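Catechol 2,3-dioxygenase (Pseudomonas sp. KL28, PDB 3HQ0) probably uses ferrous iron and dioxygen to cleave the ring of catechol at the extradiol position, yielding 2-hydroxy-6-oxohexa-2,4-dienoate. Local coordinates at residues A[155-160]-A[212-217]; A[190-195]-A[203-208]; A[14-19]-A[260-265]; A[40-45]-A[55-60]. All blocks are in the same frame, centred on the assembly; numbering follows the deposited sequence.

Interaction 1: A[155-160]-A[212-217]; sequences CLLYGP and GKLHHC. With FE (Fe (III) ion), chain E.
The rings of Y158 and H215 lie nearly parallel, their planes 15° apart, but are slid so far that they barely overlap, with centroids 4.9 Å apart. The approach is made by ND1 of H215, which lies 3.5 Å from CZ of Y158. The Y158 hydroxyl is hydrogen-bonded to the carbonyl O of D294. CD2 of L156 runs alongside H215 and reaches its CB at 3.5 Å. At the H216 imidazole, CB of L156 comes obliquely to CE1, also at 3.5 Å, while CD2 of H215 lies at the ring edge. With CG of H216 between its backbone N and carbonyl carbon (chi1 72°), NE2 is carried to the iron, 2.4 Å away; H154 and E267 are its other protein ligands.

H215 and H216 both face L156 in a classic beta bulge. The carbonyl O of L156 takes a 3.0 Å bond from N of H215 and a weak one from N of H216. The bulge shifts the register by one residue and so brings two successive histidines beside L156. Beyond it, N of Y158 donates to O of K213 at 2.9 Å.

On the other face, L157 and L214 meet through methyl groups, near I66 of strand 65-73 and H116. Strand 151-159 lies between 213-220 and 203-207 in the C-terminal sheet, with L156 and Y158 also touching V206.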
# COMPACT_ATOMS: atom_id res chain seq x y z
N CYS A 155 8.12 23.81 -3.84
CA CYS A 155 9.55 23.92 -3.64
C CYS A 155 9.71 24.55 -2.26
O CYS A 155 8.75 25.05 -1.68
CB CYS A 155 10.21 24.79 -4.73
SG CYS A 155 9.93 26.56 -4.62
N LEU A 156 10.92 24.48 -1.71
CA LEU A 156 11.16 25.07 -0.41
C LEU A 156 12.41 25.92 -0.58
O LEU A 156 13.48 25.39 -0.89
CB LEU A 156 11.38 24.00 0.66
CG LEU A 156 11.54 24.54 2.09
CD1 LEU A 156 11.18 23.47 3.11
CD2 LEU A 156 12.96 25.01 2.30
N LEU A 157 12.26 27.23 -0.41
CA LEU A 157 13.38 28.14 -0.60
C LEU A 157 13.98 28.64 0.70
O LEU A 157 13.28 28.81 1.70
CB LEU A 157 12.94 29.34 -1.46
CG LEU A 157 12.22 29.09 -2.78
CD1 LEU A 157 13.00 28.09 -3.64
CD2 LEU A 157 10.82 28.60 -2.50
N TYR A 158 15.29 28.89 0.65
CA TYR A 158 16.08 29.39 1.77
C TYR A 158 16.51 30.84 1.48
O TYR A 158 17.12 31.11 0.45
CB TYR A 158 17.34 28.54 1.95
CG TYR A 158 17.22 27.36 2.90
CD1 TYR A 158 16.03 26.65 3.04
CD2 TYR A 158 18.34 26.92 3.60
CE1 TYR A 158 15.96 25.52 3.86
CE2 TYR A 158 18.28 25.79 4.42
CZ TYR A 158 17.09 25.10 4.55
OH TYR A 158 17.06 23.97 5.34
N GLY A 159 16.18 31.75 2.39
CA GLY A 159 16.54 33.14 2.19
C GLY A 159 16.13 33.98 3.38
O GLY A 159 15.37 33.51 4.23
N PRO A 160 16.60 35.23 3.47
CA PRO A 160 16.27 36.13 4.58
C PRO A 160 14.93 36.86 4.42
O PRO A 160 14.32 36.82 3.35
CB PRO A 160 17.45 37.10 4.57
CG PRO A 160 17.69 37.26 3.10
CD PRO A 160 17.63 35.82 2.60
N GLY A 212 18.30 33.78 -2.31
CA GLY A 212 18.10 32.95 -3.49
C GLY A 212 18.41 31.47 -3.42
O GLY A 212 18.42 30.80 -4.45
N LYS A 213 18.66 30.95 -2.22
CA LYS A 213 18.98 29.53 -2.03
C LYS A 213 17.80 28.59 -2.31
O LYS A 213 16.66 28.87 -1.92
CB LYS A 213 19.46 29.27 -0.60
CG LYS A 213 20.88 29.74 -0.30
CD LYS A 213 21.92 28.68 -0.65
CE LYS A 213 22.03 28.44 -2.15
NZ LYS A 213 22.34 29.69 -2.91
N LEU A 214 18.10 27.48 -2.98
CA LEU A 214 17.08 26.48 -3.30
C LEU A 214 17.34 25.24 -2.45
O LEU A 214 18.38 24.58 -2.59
CB LEU A 214 17.15 26.12 -4.79
CG LEU A 214 16.25 25.04 -5.44
CD1 LEU A 214 17.04 23.74 -5.58
CD2 LEU A 214 14.97 24.83 -4.65
N HIS A 215 16.41 24.92 -1.55
CA HIS A 215 16.58 23.73 -0.74
C HIS A 215 16.17 22.57 -1.64
O HIS A 215 16.97 21.66 -1.88
CB HIS A 215 15.69 23.75 0.50
CG HIS A 215 15.89 22.58 1.41
ND1 HIS A 215 17.00 22.45 2.22
CD2 HIS A 215 15.14 21.48 1.62
CE1 HIS A 215 16.92 21.32 2.89
NE2 HIS A 215 15.80 20.71 2.55
N HIS A 216 14.94 22.60 -2.14
CA HIS A 216 14.48 21.55 -3.04
C HIS A 216 13.19 21.86 -3.78
O HIS A 216 12.39 22.70 -3.36
CB HIS A 216 14.25 20.22 -2.28
CG HIS A 216 13.05 20.22 -1.38
ND1 HIS A 216 13.09 20.66 -0.07
CD2 HIS A 216 11.77 19.85 -1.61
CE1 HIS A 216 11.89 20.56 0.46
NE2 HIS A 216 11.07 20.07 -0.45
N CYS A 217 13.02 21.16 -4.89
CA CYS A 217 11.80 21.23 -5.69
C CYS A 217 11.14 19.90 -5.35
O CYS A 217 11.84 18.91 -5.13
CB CYS A 217 12.12 21.30 -7.18
SG CYS A 217 12.49 22.97 -7.72
FE FE E . 8.82 19.51 0.27

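Interaction 2: A[190-195]-A[203-208]; sequences MGIWLS and IAFVEY
CB of A204 sits over one face of the W193 indole, 3.7 Å from the centroid of the five-membered ring and 21° off its normal, a CH-pi contact displaced toward the rim; CD1 of W193 is its nearest ring atom. On the reverse face of the sheet, CD1 of L194 meets the F205 ring obliquely at CE1, 4.1 Å away. I192 adds its CG1, 3.9 Å from CB of F205; with CG1 placed between the backbone N and the carbonyl carbon (chi1 55°), that branch comes beside the phenylalanine.

These pairs are set by an antiparallel hairpin of the C-terminal glyoxalase-type sheet. I192 and F205 exchange two backbone bonds, as do L194 and I203, and N of E207 donates to O of M190 at 2.9 Å, almost straight at 170°.

Further out, H201 meets the W193 indole edge-to-face, and F169 meets the F205 ring. A204 lies about 5 Å from the iron ligand H154, side chain to side chain. The E207 carboxylate accepts from N of I162 at the start of helix 162-171, which packs on I192 and F205. Strand 151-159 flanks 203-207, L156 touching A204 and V206, while strand 176-182 borders 189-195 on the side away from 203-207.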
# COMPACT_ATOMS: atom_id res chain seq x y z
N MET A 190 10.48 30.91 11.84
CA MET A 190 11.73 30.55 11.18
C MET A 190 11.45 29.78 9.89
O MET A 190 12.33 29.56 9.07
CB MET A 190 12.60 29.71 12.11
CG MET A 190 13.06 30.46 13.35
SD MET A 190 14.04 31.95 12.96
CE MET A 190 15.56 31.17 12.30
N GLY A 191 10.19 29.37 9.73
CA GLY A 191 9.81 28.64 8.54
C GLY A 191 8.33 28.80 8.28
O GLY A 191 7.55 28.98 9.21
N ILE A 192 7.94 28.76 7.01
CA ILE A 192 6.53 28.88 6.65
C ILE A 192 6.17 28.01 5.47
O ILE A 192 6.96 27.84 4.54
CB ILE A 192 6.14 30.34 6.31
CG1 ILE A 192 7.05 30.89 5.20
CG2 ILE A 192 6.21 31.20 7.57
CD1 ILE A 192 6.68 32.32 4.79
N TRP A 193 4.97 27.45 5.52
CA TRP A 193 4.46 26.59 4.46
C TRP A 193 3.18 27.25 4.00
O TRP A 193 2.19 27.34 4.73
CB TRP A 193 4.23 25.19 5.02
CG TRP A 193 5.53 24.43 5.16
CD1 TRP A 193 6.02 23.50 4.30
CD2 TRP A 193 6.53 24.63 6.16
NE1 TRP A 193 7.27 23.10 4.69
CE2 TRP A 193 7.61 23.78 5.84
CE3 TRP A 193 6.63 25.43 7.31
CZ2 TRP A 193 8.78 23.71 6.61
CZ3 TRP A 193 7.79 25.37 8.08
CH2 TRP A 193 8.85 24.51 7.72
N LEU A 194 3.22 27.74 2.76
CA LEU A 194 2.11 28.46 2.17
C LEU A 194 1.33 27.69 1.10
O LEU A 194 1.89 26.87 0.35
CB LEU A 194 2.65 29.76 1.57
CG LEU A 194 3.46 30.65 2.53
CD1 LEU A 194 4.29 31.66 1.72
CD2 LEU A 194 2.51 31.38 3.49
N SER A 195 0.04 27.98 1.02
CA SER A 195 -0.84 27.34 0.06
C SER A 195 -1.72 28.36 -0.64
O SER A 195 -2.05 29.41 -0.08
CB SER A 195 -1.71 26.29 0.77
OG SER A 195 -2.76 25.85 -0.06
N ILE A 203 4.23 26.30 -1.80
CA ILE A 203 5.59 26.84 -1.69
C ILE A 203 5.90 27.04 -0.20
O ILE A 203 5.00 27.26 0.61
CB ILE A 203 5.74 28.19 -2.44
CG1 ILE A 203 7.22 28.57 -2.51
CG2 ILE A 203 4.95 29.29 -1.74
CD1 ILE A 203 7.53 29.67 -3.55
N ALA A 204 7.18 26.92 0.16
CA ALA A 204 7.61 27.08 1.55
C ALA A 204 8.93 27.86 1.62
O ALA A 204 9.72 27.85 0.68
CB ALA A 204 7.78 25.70 2.22
N PHE A 205 9.16 28.53 2.75
CA PHE A 205 10.38 29.30 2.94
C PHE A 205 10.97 29.07 4.33
O PHE A 205 10.25 28.95 5.31
CB PHE A 205 10.12 30.80 2.79
CG PHE A 205 9.66 31.22 1.43
CD1 PHE A 205 8.32 31.10 1.06
CD2 PHE A 205 10.55 31.77 0.52
CE1 PHE A 205 7.87 31.51 -0.20
CE2 PHE A 205 10.12 32.18 -0.75
CZ PHE A 205 8.78 32.05 -1.10
N VAL A 206 12.30 29.00 4.39
CA VAL A 206 12.99 28.84 5.66
C VAL A 206 13.98 30.00 5.79
O VAL A 206 14.72 30.29 4.85
CB VAL A 206 13.76 27.49 5.72
CG1 VAL A 206 14.59 27.42 6.99
CG2 VAL A 206 12.77 26.33 5.68
N GLU A 207 13.97 30.66 6.95
CA GLU A 207 14.86 31.80 7.18
C GLU A 207 16.31 31.35 7.08
O GLU A 207 16.75 30.48 7.82
CB GLU A 207 14.60 32.42 8.56
CG GLU A 207 15.40 33.70 8.86
CD GLU A 207 14.99 34.91 8.01
OE1 GLU A 207 13.77 35.10 7.76
OE2 GLU A 207 15.88 35.68 7.60
N TYR A 208 17.04 31.96 6.15
CA TYR A 208 18.44 31.63 5.91
C TYR A 208 19.14 32.90 5.44
O TYR A 208 18.60 33.66 4.65
CB TYR A 208 18.51 30.56 4.82
CG TYR A 208 19.85 29.87 4.71
CD1 TYR A 208 20.32 29.05 5.73
CD2 TYR A 208 20.62 30.01 3.57
CE1 TYR A 208 21.53 28.39 5.61
CE2 TYR A 208 21.84 29.35 3.45
CZ TYR A 208 22.28 28.55 4.47
OH TYR A 208 23.50 27.91 4.34

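Interaction 3: A[14-19]-A[260-265]; sequences VRVLNL and DPSGNR
S262 and L17 join two glyoxalase-family (VOC) regions of the chain: the end of strand 9-16, in the N-terminal sheet, meets a type I beta turn from D260 to G263 between strands 254-259 and 265-270 of the C-terminal sheet. The contact is a small one, burying 242 Å².

The polar link is a hydrogen bond from N of L17 to OG of S262, 2.7 Å long but bent, with an angle of 133° at the hydrogen. OG stands anti to the serine carbonyl carbon (chi1 -62°), which turns it to the strand end, where CA of V16 also lies close by. Within the turn N of G263 donates weakly to O of D260, and N of D260 donates to O of N264, just beyond it, at 2.7 Å. At the start of the turn OD1 of D260 is hydrogen-bonded to the Y26 hydroxyl of helix 19-29, tying the turn to the helix that follows strand 9-16. N18 caps the start of that same helix, its OD1 accepting from N of E21.

Van der Waals contacts lie beside this link. CG1 of V16 packs against the carboxylate oxygen OD1 of D260 at 3.6 Å, the two side chains crossing at about a right angle, while V14 and N264 slide past each other in opposite directions, CG1 of V14 lying 4.0 Å from CB of N264. A64 lies against both L17 and N264. At the leucine the CD2 methyl of L17 presses on CB of S262 at 3.3 Å, closer than usual van der Waals contact.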
# COMPACT_ATOMS: atom_id res chain seq x y z
N VAL A 14 15.78 25.24 -13.12
CA VAL A 14 16.93 24.89 -12.30
C VAL A 14 18.18 24.82 -13.15
O VAL A 14 18.12 24.50 -14.33
CB VAL A 14 16.68 23.53 -11.61
CG1 VAL A 14 17.92 23.09 -10.85
CG2 VAL A 14 15.47 23.65 -10.67
N ARG A 15 19.31 25.12 -12.52
CA ARG A 15 20.61 25.11 -13.19
C ARG A 15 21.35 23.80 -12.95
O ARG A 15 21.50 23.37 -11.81
CB ARG A 15 21.50 26.24 -12.66
CG ARG A 15 20.93 27.63 -12.79
CD ARG A 15 22.01 28.65 -12.48
NE ARG A 15 22.41 28.62 -11.07
CZ ARG A 15 21.72 29.20 -10.10
NH1 ARG A 15 20.60 29.85 -10.37
NH2 ARG A 15 22.15 29.14 -8.84
N VAL A 16 21.82 23.19 -14.03
CA VAL A 16 22.57 21.94 -13.93
C VAL A 16 23.98 22.14 -14.51
O VAL A 16 24.14 22.78 -15.55
CB VAL A 16 21.85 20.82 -14.69
CG1 VAL A 16 20.57 20.46 -13.96
CG2 VAL A 16 21.53 21.26 -16.11
N LEU A 17 24.99 21.61 -13.83
CA LEU A 17 26.39 21.75 -14.26
C LEU A 17 26.70 21.11 -15.60
O LEU A 17 27.61 21.55 -16.30
CB LEU A 17 27.34 21.18 -13.21
CG LEU A 17 27.52 21.96 -11.90
CD1 LEU A 17 27.86 23.40 -12.22
CD2 LEU A 17 26.25 21.90 -11.08
N ASN A 18 25.96 20.06 -15.94
CA ASN A 18 26.16 19.36 -17.21
C ASN A 18 24.80 19.07 -17.82
O ASN A 18 24.08 18.20 -17.36
CB ASN A 18 26.93 18.06 -16.98
CG ASN A 18 27.12 17.27 -18.26
OD1 ASN A 18 26.17 16.68 -18.78
ND2 ASN A 18 28.33 17.27 -18.79
N LEU A 19 24.47 19.82 -18.87
CA LEU A 19 23.18 19.68 -19.53
C LEU A 19 22.87 18.26 -19.99
O LEU A 19 21.72 17.83 -19.91
CB LEU A 19 23.10 20.63 -20.73
CG LEU A 19 21.78 20.65 -21.51
CD1 LEU A 19 20.66 21.12 -20.60
CD2 LEU A 19 21.90 21.57 -22.71
N ASP A 260 20.30 15.76 -7.53
CA ASP A 260 20.48 15.83 -8.97
C ASP A 260 21.98 15.53 -9.16
O ASP A 260 22.74 15.57 -8.20
CB ASP A 260 20.26 17.29 -9.37
CG ASP A 260 19.69 17.44 -10.74
OD1 ASP A 260 19.46 18.60 -11.13
OD2 ASP A 260 19.46 16.40 -11.40
N PRO A 261 22.40 15.20 -10.39
CA PRO A 261 23.84 14.94 -10.52
C PRO A 261 24.61 16.26 -10.32
O PRO A 261 25.78 16.26 -9.97
CB PRO A 261 23.96 14.40 -11.95
CG PRO A 261 22.69 13.63 -12.10
CD PRO A 261 21.66 14.58 -11.50
N SER A 262 23.92 17.38 -10.54
CA SER A 262 24.51 18.70 -10.38
C SER A 262 24.44 19.15 -8.93
O SER A 262 25.04 20.16 -8.54
CB SER A 262 23.77 19.73 -11.25
OG SER A 262 23.86 19.41 -12.63
N GLY A 263 23.71 18.39 -8.12
CA GLY A 263 23.59 18.74 -6.72
C GLY A 263 22.32 19.49 -6.37
O GLY A 263 22.25 20.14 -5.33
N ASN A 264 21.32 19.43 -7.25
CA ASN A 264 20.05 20.08 -6.97
C ASN A 264 19.22 19.05 -6.21
O ASN A 264 19.01 17.95 -6.70
CB ASN A 264 19.33 20.44 -8.27
CG ASN A 264 20.04 21.52 -9.06
OD1 ASN A 264 20.33 21.35 -10.25
ND2 ASN A 264 20.32 22.64 -8.41
N ARG A 265 18.78 19.40 -5.00
CA ARG A 265 17.98 18.46 -4.21
C ARG A 265 16.52 18.51 -4.66
O ARG A 265 15.96 19.58 -4.89
CB ARG A 265 18.07 18.80 -2.72
CG ARG A 265 17.23 17.87 -1.86
CD ARG A 265 17.02 18.40 -0.45
NE ARG A 265 18.19 18.29 0.42
CZ ARG A 265 18.93 19.32 0.83
NH1 ARG A 265 18.63 20.55 0.44
NH2 ARG A 265 19.96 19.12 1.65

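Interaction 4: A[40-45]-A[55-60]; sequences QGRVYF and CYIIRE
CG2 of I57 stands almost over the centre of the Y44 ring, 4.2 Å from the centroid and 2° off the normal, a CH-pi contact. CG1 of the same isoleucine is 3.7 Å from CD2 of Y44; one branch covers the face while the other sits off its CD2 side. CG2 also touches CB of R42, so the isoleucine fills the hollow between R42 and Y44. The Y44 hydroxyl is held by D38 and L102.

On the opposite face of the sheet, I58 is the bump. Its CG1 lies between the backbone N and the carbonyl carbon (chi1 60°), which sends CD1 into the notch between CB of V43 and the edge of the F45 ring at CE1. Carbonyl O of Y56 lies at that ring's edge too, in its plane, while accepting a 2.8 Å bond from N of F45.

C55 and Y56 both face F45, whose carbonyl O takes two bonds: from N of C55, and from N of Y56, which approaches from above the carbonyl plane. Helix 19-29 covers the V43, F45 and I58 face. The result is a beta hairpin with a classic bulge at its loop end, within the N-terminal VOC-type sheet.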
# COMPACT_ATOMS: atom_id res chain seq x y z
N GLN A 40 18.10 28.72 -26.75
CA GLN A 40 19.02 29.03 -25.67
C GLN A 40 19.73 27.82 -25.08
O GLN A 40 20.70 27.96 -24.33
CB GLN A 40 18.27 29.76 -24.55
CG GLN A 40 17.65 31.07 -24.96
CD GLN A 40 17.06 31.79 -23.77
OE1 GLN A 40 17.73 32.01 -22.76
NE2 GLN A 40 15.79 32.18 -23.89
N GLY A 41 19.24 26.63 -25.40
CA GLY A 41 19.85 25.42 -24.88
C GLY A 41 19.14 24.82 -23.67
O GLY A 41 19.69 23.96 -22.97
N ARG A 42 17.92 25.27 -23.41
CA ARG A 42 17.15 24.76 -22.28
C ARG A 42 16.31 23.56 -22.70
O ARG A 42 15.82 23.49 -23.82
CB ARG A 42 16.20 25.83 -21.74
CG ARG A 42 16.87 27.11 -21.31
CD ARG A 42 16.02 28.28 -21.77
NE ARG A 42 15.45 29.05 -20.67
CZ ARG A 42 14.49 29.95 -20.81
NH1 ARG A 42 13.96 30.20 -22.01
NH2 ARG A 42 14.06 30.60 -19.75
N VAL A 43 16.16 22.61 -21.78
CA VAL A 43 15.38 21.42 -22.05
C VAL A 43 14.19 21.43 -21.09
O VAL A 43 14.37 21.59 -19.88
CB VAL A 43 16.22 20.15 -21.84
CG1 VAL A 43 15.36 18.91 -22.05
CG2 VAL A 43 17.40 20.17 -22.81
N TYR A 44 13.00 21.29 -21.65
CA TYR A 44 11.76 21.32 -20.88
C TYR A 44 11.18 19.93 -20.59
O TYR A 44 11.26 19.02 -21.42
CB TYR A 44 10.70 22.13 -21.65
CG TYR A 44 11.10 23.57 -21.95
CD1 TYR A 44 12.25 23.86 -22.69
CD2 TYR A 44 10.31 24.63 -21.52
CE1 TYR A 44 12.60 25.18 -23.00
CE2 TYR A 44 10.65 25.96 -21.82
CZ TYR A 44 11.79 26.22 -22.56
OH TYR A 44 12.15 27.53 -22.83
N PHE A 45 10.61 19.78 -19.39
CA PHE A 45 9.98 18.53 -18.96
C PHE A 45 8.66 18.85 -18.27
O PHE A 45 8.44 19.97 -17.81
CB PHE A 45 10.83 17.79 -17.92
CG PHE A 45 12.14 17.30 -18.44
CD1 PHE A 45 13.27 18.10 -18.37
CD2 PHE A 45 12.25 16.02 -18.96
CE1 PHE A 45 14.50 17.63 -18.82
CE2 PHE A 45 13.47 15.54 -19.41
CZ PHE A 45 14.60 16.35 -19.34
N CYS A 55 6.88 21.95 -16.43
CA CYS A 55 6.84 22.30 -15.01
C CYS A 55 8.27 22.32 -14.49
O CYS A 55 8.55 22.87 -13.43
CB CYS A 55 6.02 21.27 -14.23
SG CYS A 55 6.85 19.67 -14.10
N TYR A 56 9.18 21.73 -15.26
CA TYR A 56 10.59 21.67 -14.87
C TYR A 56 11.48 21.95 -16.08
O TYR A 56 11.39 21.25 -17.09
CB TYR A 56 10.92 20.29 -14.29
CG TYR A 56 12.06 20.29 -13.30
CD1 TYR A 56 11.87 20.77 -12.00
CD2 TYR A 56 13.32 19.81 -13.65
CE1 TYR A 56 12.92 20.76 -11.08
CE2 TYR A 56 14.37 19.79 -12.74
CZ TYR A 56 14.16 20.27 -11.45
OH TYR A 56 15.19 20.24 -10.55
N ILE A 57 12.34 22.97 -15.96
CA ILE A 57 13.24 23.36 -17.04
C ILE A 57 14.68 23.38 -16.52
O ILE A 57 14.95 23.90 -15.44
CB ILE A 57 12.90 24.79 -17.58
CG1 ILE A 57 11.43 24.86 -18.01
CG2 ILE A 57 13.80 25.14 -18.77
CD1 ILE A 57 10.46 25.00 -16.84
N ILE A 58 15.60 22.79 -17.28
CA ILE A 58 16.99 22.78 -16.87
C ILE A 58 17.84 23.65 -17.80
O ILE A 58 17.60 23.72 -19.00
CB ILE A 58 17.57 21.34 -16.86
CG1 ILE A 58 17.48 20.73 -18.26
CG2 ILE A 58 16.84 20.50 -15.82
CD1 ILE A 58 18.12 19.35 -18.36
N ARG A 59 18.84 24.29 -17.22
CA ARG A 59 19.72 25.18 -17.97
C ARG A 59 21.17 24.93 -17.57
O ARG A 59 21.51 24.97 -16.39
CB ARG A 59 19.33 26.64 -17.67
CG ARG A 59 20.12 27.69 -18.41
CD ARG A 59 19.60 29.07 -18.03
NE ARG A 59 20.02 29.48 -16.69
CZ ARG A 59 21.20 30.02 -16.41
NH1 ARG A 59 22.08 30.24 -17.38
NH2 ARG A 59 21.49 30.36 -15.16
N GLU A 60 22.03 24.66 -18.55
CA GLU A 60 23.43 24.43 -18.24
C GLU A 60 23.98 25.76 -17.73
O GLU A 60 23.77 26.80 -18.35
CB GLU A 60 24.21 23.99 -19.49
CG GLU A 60 25.67 23.63 -19.20
CD GLU A 60 26.36 22.93 -20.36
OE1 GLU A 60 26.51 23.54 -21.45
OE2 GLU A 60 26.77 21.76 -20.19

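Overall arrangement
Interactions 1 and 2 share the C-terminal sheet and are joined by backbone bonds of L157: its N lies 2.8 Å from O of A204 and its O 2.9 Å from N of V206. Interactions 3 and 4 are linked similarly in the N-terminal sheet, N of V14 lying 2.8 Å from O of I57. Interaction 3 spans the two halves, and C217 of interaction 1 also touches V14 and Y56; within the C-terminal half, O of H215 lies 3.1 Å from NH1 of R265, tying interaction 1 to segment 260-265. Iron lies at interaction 1, bound by H216. The side chain of W193 is about 6 Å from the bound iron, those of V14 and Y56 about 13 and 12 Å.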